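Putative glycosyltransferase (GalT1) (Streptococcus parasanguinis, PDB 4PHR) binds UDP and probably acts as a glycosyltransferase, the piece described here being its GT-D-fold domain, crystallised with UDP and manganese. Local coordinates at residues L189-V203 with L212-L226. Residues are numbered along the deposited sequence; the frame is centred on the assembly and turned at random.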
ATOM      1  N   LEU A 189       8.152  -4.215 -14.601  1.00 18.64           N
ATOM      2  CA  LEU A 189       8.499  -2.829 -14.890  1.00 20.59           C
ATOM      3  C   LEU A 189       8.364  -2.539 -16.384  1.00 18.34           C
ATOM      4  O   LEU A 189       7.797  -1.527 -16.771  1.00 19.11           O
ATOM      5  CB  LEU A 189       9.921  -2.512 -14.431  1.00 22.25           C
ATOM      6  CG  LEU A 189      10.397  -1.085 -14.723  1.00 24.53           C
ATOM      7  CD1 LEU A 189       9.477  -0.050 -14.070  1.00 27.10           C
ATOM      8  CD2 LEU A 189      11.846  -0.888 -14.278  1.00 24.61           C
ATOM      9  N   ARG A 190       8.889  -3.439 -17.208  1.00 22.10           N
ATOM     10  CA  ARG A 190       8.879  -3.267 -18.659  1.00 24.98           C
ATOM     11  C   ARG A 190       7.448  -3.148 -19.206  1.00 21.56           C
ATOM     12  O   ARG A 190       7.148  -2.236 -19.974  1.00 22.66           O
ATOM     13  CB  ARG A 190       9.619  -4.432 -19.319  1.00 25.85           C
ATOM     14  CG  ARG A 190       9.766  -4.306 -20.829  1.00 31.12           C
ATOM     15  CD  ARG A 190      10.670  -5.395 -21.409  1.00 31.20           C
ATOM     16  NE  ARG A 190      10.127  -6.737 -21.206  1.00 35.68           N
ATOM     17  CZ  ARG A 190      10.637  -7.632 -20.364  1.00 41.12           C
ATOM     18  NH1 ARG A 190      11.714  -7.335 -19.645  1.00 42.97           N
ATOM     19  NH2 ARG A 190      10.075  -8.828 -20.243  1.00 44.37           N
ATOM     20  N   LEU A 191       6.558  -4.042 -18.776  1.00 17.88           N
ATOM     21  CA  LEU A 191       5.187  -4.031 -19.285  1.00 17.34           C
ATOM     22  C   LEU A 191       4.361  -2.896 -18.684  1.00 16.83           C
ATOM     23  O   LEU A 191       3.455  -2.369 -19.329  1.00 17.05           O
ATOM     24  CB  LEU A 191       4.503  -5.384 -19.053  1.00 18.21           C
ATOM     25  CG  LEU A 191       5.134  -6.570 -19.795  1.00 22.73           C
ATOM     26  CD1 LEU A 191       4.248  -7.804 -19.723  1.00 26.00           C
ATOM     27  CD2 LEU A 191       5.447  -6.222 -21.252  1.00 26.17           C
ATOM     28  N   THR A 192       4.670  -2.512 -17.451  1.00 15.32           N
ATOM     29  CA  THR A 192       3.990  -1.362 -16.855  1.00 16.65           C
ATOM     30  C   THR A 192       4.276  -0.098 -17.667  1.00 19.23           C
ATOM     31  O   THR A 192       3.353   0.629 -18.037  1.00 19.01           O
ATOM     32  CB  THR A 192       4.376  -1.161 -15.374  1.00 17.38           C
ATOM     33  OG1 THR A 192       4.029  -2.333 -14.626  1.00 16.17           O
ATOM     34  CG2 THR A 192       3.634   0.031 -14.787  1.00 17.68           C
ATOM     35  N   GLU A 193       5.551   0.137 -17.979  1.00 19.08           N
ATOM     36  CA  GLU A 193       5.944   1.281 -18.799  1.00 22.07           C
ATOM     37  C   GLU A 193       5.227   1.286 -20.147  1.00 21.91           C
ATOM     38  O   GLU A 193       4.740   2.321 -20.597  1.00 23.50           O
ATOM     39  CB  GLU A 193       7.449   1.260 -19.064  1.00 25.18           C
ATOM     40  CG  GLU A 193       8.333   1.437 -17.847  1.00 32.11           C
ATOM     41  CD  GLU A 193       9.805   1.318 -18.204  1.00 40.64           C
ATOM     42  OE1 GLU A 193      10.189   1.760 -19.310  1.00 42.26           O
ATOM     43  OE2 GLU A 193      10.575   0.770 -17.388  1.00 47.99           O
ATOM     44  N   LYS A 194       5.185   0.125 -20.791  1.00 21.55           N
ATOM     45  CA  LYS A 194       4.578  -0.004 -22.113  1.00 19.98           C
ATOM     46  C   LYS A 194       3.100   0.361 -22.097  1.00 21.76           C
ATOM     47  O   LYS A 194       2.551   0.809 -23.108  1.00 23.21           O
ATOM     48  CB  LYS A 194       4.723  -1.436 -22.624  1.00 21.85           C
ATOM     49  CG  LYS A 194       6.097  -1.786 -23.147  1.00 25.67           C
ATOM     50  CD  LYS A 194       6.188  -3.280 -23.390  1.00 32.74           C
ATOM     51  CE  LYS A 194       7.423  -3.628 -24.184  1.00 34.01           C
ATOM     52  NZ  LYS A 194       7.316  -3.067 -25.556  1.00 37.33           N
ATOM     53  N   ASN A 195       2.449   0.141 -20.961  1.00 18.66           N
ATOM     54  CA  ASN A 195       1.006   0.311 -20.874  1.00 21.70           C
ATOM     55  C   ASN A 195       0.568   1.562 -20.130  1.00 23.61           C
ATOM     56  O   ASN A 195      -0.632   1.792 -19.950  1.00 24.74           O
ATOM     57  CB  ASN A 195       0.369  -0.927 -20.241  1.00 19.65           C
ATOM     58  CG  ASN A 195       0.311  -2.099 -21.199  1.00 18.96           C
ATOM     59  OD1 ASN A 195      -0.569  -2.165 -22.053  1.00 21.39           O
ATOM     60  ND2 ASN A 195       1.255  -3.022 -21.070  1.00 19.88           N
ATOM     61  N   ALA A 196       1.533   2.372 -19.707  1.00 22.37           N
ATOM     62  CA  ALA A 196       1.246   3.478 -18.799  1.00 25.04           C
ATOM     63  C   ALA A 196       0.911   4.793 -19.494  1.00 25.37           C
ATOM     64  O   ALA A 196       0.518   5.757 -18.838  1.00 26.44           O
ATOM     65  CB  ALA A 196       2.405   3.676 -17.837  1.00 34.69           C
ATOM     66  N   LYS A 197       1.091   4.839 -20.811  1.00 27.07           N
ATOM     67  CA  LYS A 197       0.807   6.048 -21.579  1.00 31.43           C
ATOM     68  C   LYS A 197      -0.542   6.676 -21.214  1.00 28.14           C
ATOM     69  O   LYS A 197      -1.591   6.042 -21.341  1.00 29.39           O
ATOM     70  CB  LYS A 197       0.882   5.762 -23.087  1.00 34.80           C
ATOM     71  CG  LYS A 197       0.026   4.583 -23.550  1.00 45.72           C
ATOM     72  CD  LYS A 197       0.178   4.310 -25.052  1.00 42.84           C
ATOM     73  CE  LYS A 197      -0.695   3.137 -25.497  1.00 42.02           C
ATOM     74  NZ  LYS A 197      -0.554   2.798 -26.954  1.00 36.04           N
ATOM     75  N   ASN A 198      -0.500   7.920 -20.741  1.00 26.28           N
ATOM     76  CA  ASN A 198      -1.707   8.658 -20.376  1.00 25.80           C
ATOM     77  C   ASN A 198      -2.568   7.997 -19.295  1.00 24.16           C
ATOM     78  O   ASN A 198      -3.780   8.217 -19.241  1.00 24.37           O
ATOM     79  CB  ASN A 198      -2.556   8.949 -21.618  1.00 35.50           C
ATOM     80  CG  ASN A 198      -1.871   9.897 -22.584  1.00 41.17           C
ATOM     81  OD1 ASN A 198      -1.229  10.865 -22.174  1.00 46.52           O
ATOM     82  ND2 ASN A 198      -2.000   9.621 -23.875  1.00 44.24           N
ATOM     83  N   ARG A 199      -1.943   7.191 -18.439  1.00 20.88           N
ATOM     84  CA  ARG A 199      -2.664   6.554 -17.343  1.00 16.79           C
ATOM     85  C   ARG A 199      -2.042   6.877 -15.988  1.00 16.96           C
ATOM     86  O   ARG A 199      -0.832   7.060 -15.867  1.00 21.97           O
ATOM     87  CB  ARG A 199      -2.724   5.036 -17.534  1.00 16.98           C
ATOM     88  CG  ARG A 199      -3.600   4.636 -18.699  1.00 17.13           C
ATOM     89  CD  ARG A 199      -3.759   3.122 -18.890  1.00 17.84           C
ATOM     90  NE  ARG A 199      -4.584   2.930 -20.077  1.00 19.23           N
ATOM     91  CZ  ARG A 199      -5.909   2.838 -20.074  1.00 18.39           C
ATOM     92  NH1 ARG A 199      -6.588   2.819 -18.927  1.00 17.09           N
ATOM     93  NH2 ARG A 199      -6.554   2.734 -21.230  1.00 23.04           N
ATOM     94  N   LEU A 200      -2.891   6.950 -14.973  1.00 16.94           N
ATOM     95  CA  LEU A 200      -2.432   6.971 -13.593  1.00 15.16           C
ATOM     96  C   LEU A 200      -2.204   5.517 -13.192  1.00 13.45           C
ATOM     97  O   LEU A 200      -3.051   4.655 -13.448  1.00 15.00           O
ATOM     98  CB  LEU A 200      -3.504   7.603 -12.705  1.00 15.50           C
ATOM     99  CG  LEU A 200      -3.314   7.549 -11.191  1.00 18.33           C
ATOM    100  CD1 LEU A 200      -2.083   8.348 -10.787  1.00 20.83           C
ATOM    101  CD2 LEU A 200      -4.550   8.094 -10.481  1.00 19.07           C
ATOM    102  N   ILE A 201      -1.066   5.233 -12.572  1.00 12.35           N
ATOM    103  CA  ILE A 201      -0.718   3.858 -12.232  1.00 12.17           C
ATOM    104  C   ILE A 201      -1.003   3.615 -10.754  1.00 12.37           C
ATOM    105  O   ILE A 201      -0.560   4.386  -9.911  1.00 13.49           O
ATOM    106  CB  ILE A 201       0.778   3.565 -12.533  1.00 13.82           C
ATOM    107  CG1 ILE A 201       1.131   3.946 -13.981  1.00 17.52           C
ATOM    108  CG2 ILE A 201       1.106   2.107 -12.243  1.00 14.20           C
ATOM    109  CD1 ILE A 201       2.635   3.933 -14.268  1.00 20.89           C
ATOM    110  N   LEU A 202      -1.770   2.569 -10.453  1.00 11.59           N
ATOM    111  CA  LEU A 202      -2.053   2.168  -9.077  1.00 10.07           C
ATOM    112  C   LEU A 202      -1.435   0.800  -8.892  1.00 10.69           C
ATOM    113  O   LEU A 202      -1.595  -0.070  -9.749  1.00 12.28           O
ATOM    114  CB  LEU A 202      -3.561   2.069  -8.830  1.00 12.20           C
ATOM    115  CG  LEU A 202      -4.397   3.315  -9.148  1.00 12.68           C
ATOM    116  CD1 LEU A 202      -5.869   3.086  -8.795  1.00 15.36           C
ATOM    117  CD2 LEU A 202      -3.843   4.549  -8.444  1.00 13.98           C
ATOM    118  N   VAL A 203      -0.723   0.602  -7.787  1.00  9.75           N
ATOM    119  CA  VAL A 203       0.000  -0.644  -7.596  1.00 10.30           C
ATOM    120  C   VAL A 203      -0.395  -1.292  -6.273  1.00  9.01           C
ATOM    121  O   VAL A 203      -0.352  -0.645  -5.225  1.00 10.88           O
ATOM    122  CB  VAL A 203       1.531  -0.418  -7.622  1.00 11.99           C
ATOM    123  CG1 VAL A 203       2.254  -1.755  -7.657  1.00 12.68           C
ATOM    124  CG2 VAL A 203       1.922   0.445  -8.817  1.00 12.83           C
ATOM    125  N   LEU A 212       8.659  -0.790  -7.841  1.00 13.31           N
ATOM    126  CA  LEU A 212       7.994  -0.396  -9.076  1.00 14.70           C
ATOM    127  C   LEU A 212       7.659   1.094  -9.055  1.00 13.88           C
ATOM    128  O   LEU A 212       7.959   1.818 -10.008  1.00 14.75           O
ATOM    129  CB  LEU A 212       6.718  -1.222  -9.280  1.00 15.47           C
ATOM    130  CG  LEU A 212       6.005  -1.045 -10.624  1.00 20.28           C
ATOM    131  CD1 LEU A 212       6.944  -1.411 -11.764  1.00 26.48           C
ATOM    132  CD2 LEU A 212       4.731  -1.882 -10.685  1.00 20.54           C
ATOM    133  N   VAL A 213       7.046   1.564  -7.972  1.00 12.14           N
ATOM    134  CA  VAL A 213       6.691   2.981  -7.880  1.00 13.09           C
ATOM    135  C   VAL A 213       7.939   3.872  -7.964  1.00 17.57           C
ATOM    136  O   VAL A 213       7.955   4.877  -8.672  1.00 15.75           O
ATOM    137  CB  VAL A 213       5.866   3.278  -6.602  1.00 12.86           C
ATOM    138  CG1 VAL A 213       5.775   4.782  -6.349  1.00 13.96           C
ATOM    139  CG2 VAL A 213       4.466   2.659  -6.723  1.00 15.03           C
ATOM    140  N   ALA A 214       8.988   3.498  -7.241  1.00 14.92           N
ATOM    141  CA  ALA A 214      10.236   4.257  -7.269  1.00 15.86           C
ATOM    142  C   ALA A 214      10.782   4.371  -8.689  1.00 20.25           C
ATOM    143  O   ALA A 214      11.139   5.464  -9.137  1.00 20.62           O
ATOM    144  CB  ALA A 214      11.263   3.625  -6.346  1.00 16.99           C
ATOM    145  N   ASP A 215      10.835   3.252  -9.406  1.00 17.99           N
ATOM    146  CA  ASP A 215      11.395   3.258 -10.761  1.00 19.84           C
ATOM    147  C   ASP A 215      10.503   3.990 -11.767  1.00 22.33           C
ATOM    148  O   ASP A 215      11.003   4.667 -12.665  1.00 24.95           O
ATOM    149  CB  ASP A 215      11.690   1.835 -11.243  1.00 24.31           C
ATOM    150  CG  ASP A 215      12.878   1.200 -10.528  1.00 27.55           C
ATOM    151  OD1 ASP A 215      13.644   1.921  -9.844  1.00 28.82           O
ATOM    152  OD2 ASP A 215      13.055  -0.032 -10.666  1.00 24.59           O
ATOM    153  N   LEU A 216       9.187   3.841 -11.635  1.00 21.02           N
ATOM    154  CA  LEU A 216       8.231   4.539 -12.498  1.00 23.94           C
ATOM    155  C   LEU A 216       8.338   6.053 -12.292  1.00 24.21           C
ATOM    156  O   LEU A 216       8.226   6.832 -13.239  1.00 24.75           O
ATOM    157  CB  LEU A 216       6.802   4.085 -12.181  1.00 24.92           C
ATOM    158  CG  LEU A 216       5.933   3.198 -13.078  1.00 33.16           C
ATOM    159  CD1 LEU A 216       6.680   2.520 -14.223  1.00 26.33           C
ATOM    160  CD2 LEU A 216       5.173   2.185 -12.213  1.00 23.24           C
ATOM    161  N   THR A 217       8.542   6.459 -11.043  1.00 21.39           N
ATOM    162  CA  THR A 217       8.669   7.868 -10.677  1.00 23.01           C
ATOM    163  C   THR A 217       9.927   8.486 -11.277  1.00 26.62           C
ATOM    164  O   THR A 217       9.916   9.639 -11.722  1.00 33.92           O
ATOM    165  CB  THR A 217       8.686   8.032  -9.141  1.00 25.12           C
ATOM    166  OG1 THR A 217       7.466   7.513  -8.601  1.00 22.82           O
ATOM    167  CG2 THR A 217       8.828   9.495  -8.740  1.00 25.07           C
ATOM    168  N   THR A 218      11.006   7.711 -11.297  1.00 28.44           N
ATOM    169  CA  THR A 218      12.263   8.159 -11.895  1.00 30.21           C
ATOM    170  C   THR A 218      12.097   8.354 -13.401  1.00 33.14           C
ATOM    171  O   THR A 218      12.801   9.162 -14.017  1.00 35.33           O
ATOM    172  CB  THR A 218      13.393   7.153 -11.610  1.00 36.05           C
ATOM    173  OG1 THR A 218      13.626   7.086 -10.198  1.00 37.93           O
ATOM    174  CG2 THR A 218      14.673   7.570 -12.306  1.00 34.23           C
ATOM    175  N   LYS A 219      11.153   7.622 -13.986  1.00 36.39           N
ATOM    176  CA  LYS A 219      10.843   7.729 -15.409  1.00 36.30           C
ATOM    177  C   LYS A 219       9.723   8.740 -15.664  1.00 30.13           C
ATOM    178  O   LYS A 219       9.223   8.860 -16.785  1.00 36.83           O
ATOM    179  CB  LYS A 219      10.468   6.358 -15.981  1.00 37.80           C
ATOM    180  CG  LYS A 219      11.561   5.301 -15.849  1.00 41.86           C
ATOM    181  CD  LYS A 219      11.120   3.971 -16.449  1.00 42.44           C
ATOM    182  CE  LYS A 219      12.179   3.400 -17.393  1.00 45.21           C
ATOM    183  NZ  LYS A 219      13.252   2.650 -16.680  1.00 49.11           N
ATOM    184  N   GLY A 220       9.330   9.455 -14.616  1.00 38.26           N
ATOM    185  CA  GLY A 220       8.399  10.563 -14.744  1.00 32.11           C
ATOM    186  C   GLY A 220       6.916  10.266 -14.602  1.00 33.15           C
ATOM    187  O   GLY A 220       6.080  11.139 -14.831  1.00 34.91           O
ATOM    188  N   TYR A 221       6.580   9.042 -14.200  1.00 31.55           N
ATOM    189  CA  TYR A 221       5.182   8.660 -14.037  1.00 29.92           C
ATOM    190  C   TYR A 221       4.685   8.922 -12.622  1.00 30.57           C
ATOM    191  O   TYR A 221       5.451   8.837 -11.661  1.00 30.75           O
ATOM    192  CB  TYR A 221       4.994   7.173 -14.347  1.00 29.56           C
ATOM    193  CG  TYR A 221       5.254   6.806 -15.788  1.00 30.48           C
ATOM    194  CD1 TYR A 221       4.285   7.007 -16.760  1.00 37.29           C
ATOM    195  CD2 TYR A 221       6.468   6.257 -16.177  1.00 34.32           C
ATOM    196  CE1 TYR A 221       4.517   6.673 -18.079  1.00 38.56           C
ATOM    197  CE2 TYR A 221       6.710   5.919 -17.492  1.00 33.45           C
ATOM    198  CZ  TYR A 221       5.732   6.127 -18.439  1.00 38.79           C
ATOM    199  OH  TYR A 221       5.969   5.791 -19.751  1.00 43.15           O
ATOM    200  N   GLN A 222       3.400   9.235 -12.497  1.00 27.82           N
ATOM    201  CA  GLN A 222       2.748   9.208 -11.194  1.00 24.18           C
ATOM    202  C   GLN A 222       2.208   7.807 -10.939  1.00 20.62           C
ATOM    203  O   GLN A 222       1.355   7.305 -11.679  1.00 20.67           O
ATOM    204  CB  GLN A 222       1.616  10.237 -11.095  1.00 24.60           C
ATOM    205  CG  GLN A 222       1.027  10.303  -9.689  1.00 26.86           C
ATOM    206  CD  GLN A 222      -0.192  11.203  -9.569  1.00 21.71           C
ATOM    207  OE1 GLN A 222      -0.749  11.662 -10.569  1.00 26.40           O
ATOM    208  NE2 GLN A 222      -0.619  11.446  -8.335  1.00 26.56           N
ATOM    209  N   ALA A 223       2.731   7.176  -9.894  1.00 17.16           N
ATOM    210  CA  ALA A 223       2.324   5.830  -9.527  1.00 14.25           C
ATOM    211  C   ALA A 223       2.059   5.793  -8.030  1.00 12.04           C
ATOM    212  O   ALA A 223       2.849   6.316  -7.236  1.00 13.99           O
ATOM    213  CB  ALA A 223       3.394   4.822  -9.911  1.00 16.06           C
ATOM    214  N   ILE A 224       0.941   5.182  -7.647  1.00 12.54           N
ATOM    215  CA  ILE A 224       0.489   5.200  -6.264  1.00 13.20           C
ATOM    216  C   ILE A 224       0.375   3.789  -5.702  1.00 10.38           C
ATOM    217  O   ILE A 224      -0.397   2.969  -6.188  1.00 11.93           O
ATOM    218  CB  ILE A 224      -0.871   5.926  -6.131  1.00 14.27           C
ATOM    219  CG1 ILE A 224      -0.794   7.332  -6.748  1.00 19.15           C
ATOM    220  CG2 ILE A 224      -1.318   6.003  -4.677  1.00 16.17           C
ATOM    221  CD1 ILE A 224      -2.110   8.089  -6.689  1.00 25.64           C
ATOM    222  N   ASP A 225       1.154   3.526  -4.669  1.00 10.57           N
ATOM    223  CA  ASP A 225       1.150   2.245  -3.965  1.00 10.40           C
ATOM    224  C   ASP A 225      -0.082   2.200  -3.054  1.00 11.60           C
ATOM    225  O   ASP A 225      -0.125   2.907  -2.041  1.00 10.48           O
ATOM    226  CB  ASP A 225       2.444   2.205  -3.142  1.00 12.11           C
ATOM    227  CG  ASP A 225       2.511   1.060  -2.163  1.00 12.93           C
ATOM    228  OD1 ASP A 225       1.634   0.167  -2.181  1.00 10.92           O
ATOM    229  OD2 ASP A 225       3.495   1.049  -1.381  1.00 12.37           O
ATOM    230  N   LEU A 226      -1.086   1.395  -3.421  1.00 10.13           N
ATOM    231  CA  LEU A 226      -2.342   1.339  -2.664  1.00 10.84           C
ATOM    232  C   LEU A 226      -2.599   0.037  -1.899  1.00  9.99           C
ATOM    233  O   LEU A 226      -3.627  -0.092  -1.234  1.00  9.94           O
ATOM    234  CB  LEU A 226      -3.543   1.636  -3.566  1.00 13.26           C
ATOM    235  CG  LEU A 226      -3.721   3.089  -4.029  1.00 15.97           C
ATOM    236  CD1 LEU A 226      -4.936   3.218  -4.943  1.00 20.99           C
ATOM    237  CD2 LEU A 226      -3.834   4.016  -2.823  1.00 22.46           C
TER
HETATM  238  O   HOH W   1       0.869   8.277 -14.236  1.00 29.23           O
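Leu212 lies between Leu189 and Val203 in a parallel beta-alpha-beta unit of the GT-D fold, strand 200-204, helix 206-218, strand 223-225, with helix segment 189-195 crossing segment 212-218 at -46°. With CG anti to the backbone N (chi1 -173°), the side chain reaches in between the two, and its branches divide: CD1 meets Leu189 CD1 at 3.7 Å, while CD2 turns to Val203 CG1. A leucine suits the place because its forked end serves helix and strand at once. Val213 adds a smaller contact, CG2 against Val203 CG2. Asp215 offers Leu189 mainly its CB, its carboxylate being held by Arg59 and Tyr185. One turn on, Leu216 CG sits 3.6 Å from Ile201 CD1, and its CD2 also touches Thr192 CG2; chi1 of -108° lies off the usual staggered values. Lys219, exposed just past the helix, bends at chi3 and chi4 and crosses Glu193 at about a right angle, its NZ 3.3 Å from Glu193 OE2 in a salt bridge. Gly220 closes the helix as C' of a Schellman motif (Tyr221 N to Leu216 O, Gly220 N to Thr217 O); at its positive phi a side chain would press on the preceding carbonyl O. Tyr221 then brings CE1 to 3.7 Å from Ala196 CB, the short Ala196 side chain letting the ring come close. Gln222 lays its aliphatic chain along Leu200 CD1 while NE2 bonds Ala29 O; the backbone O of Gln222 accepts a weak hydrogen bond from Ile201 N. Ala223 pairs with Ile201, CB beside CB; Ile224 N donates to Ile201 O, Ile224 O accepts from Val203 N, and Ile224 CB packs on Leu202 CD2. Asp225 turns to the UDP site, paired with the UDP-binding residues Lys210 and Arg33. The ladder finishes where Leu226 N donates to Val203 O, 2.8 Å away.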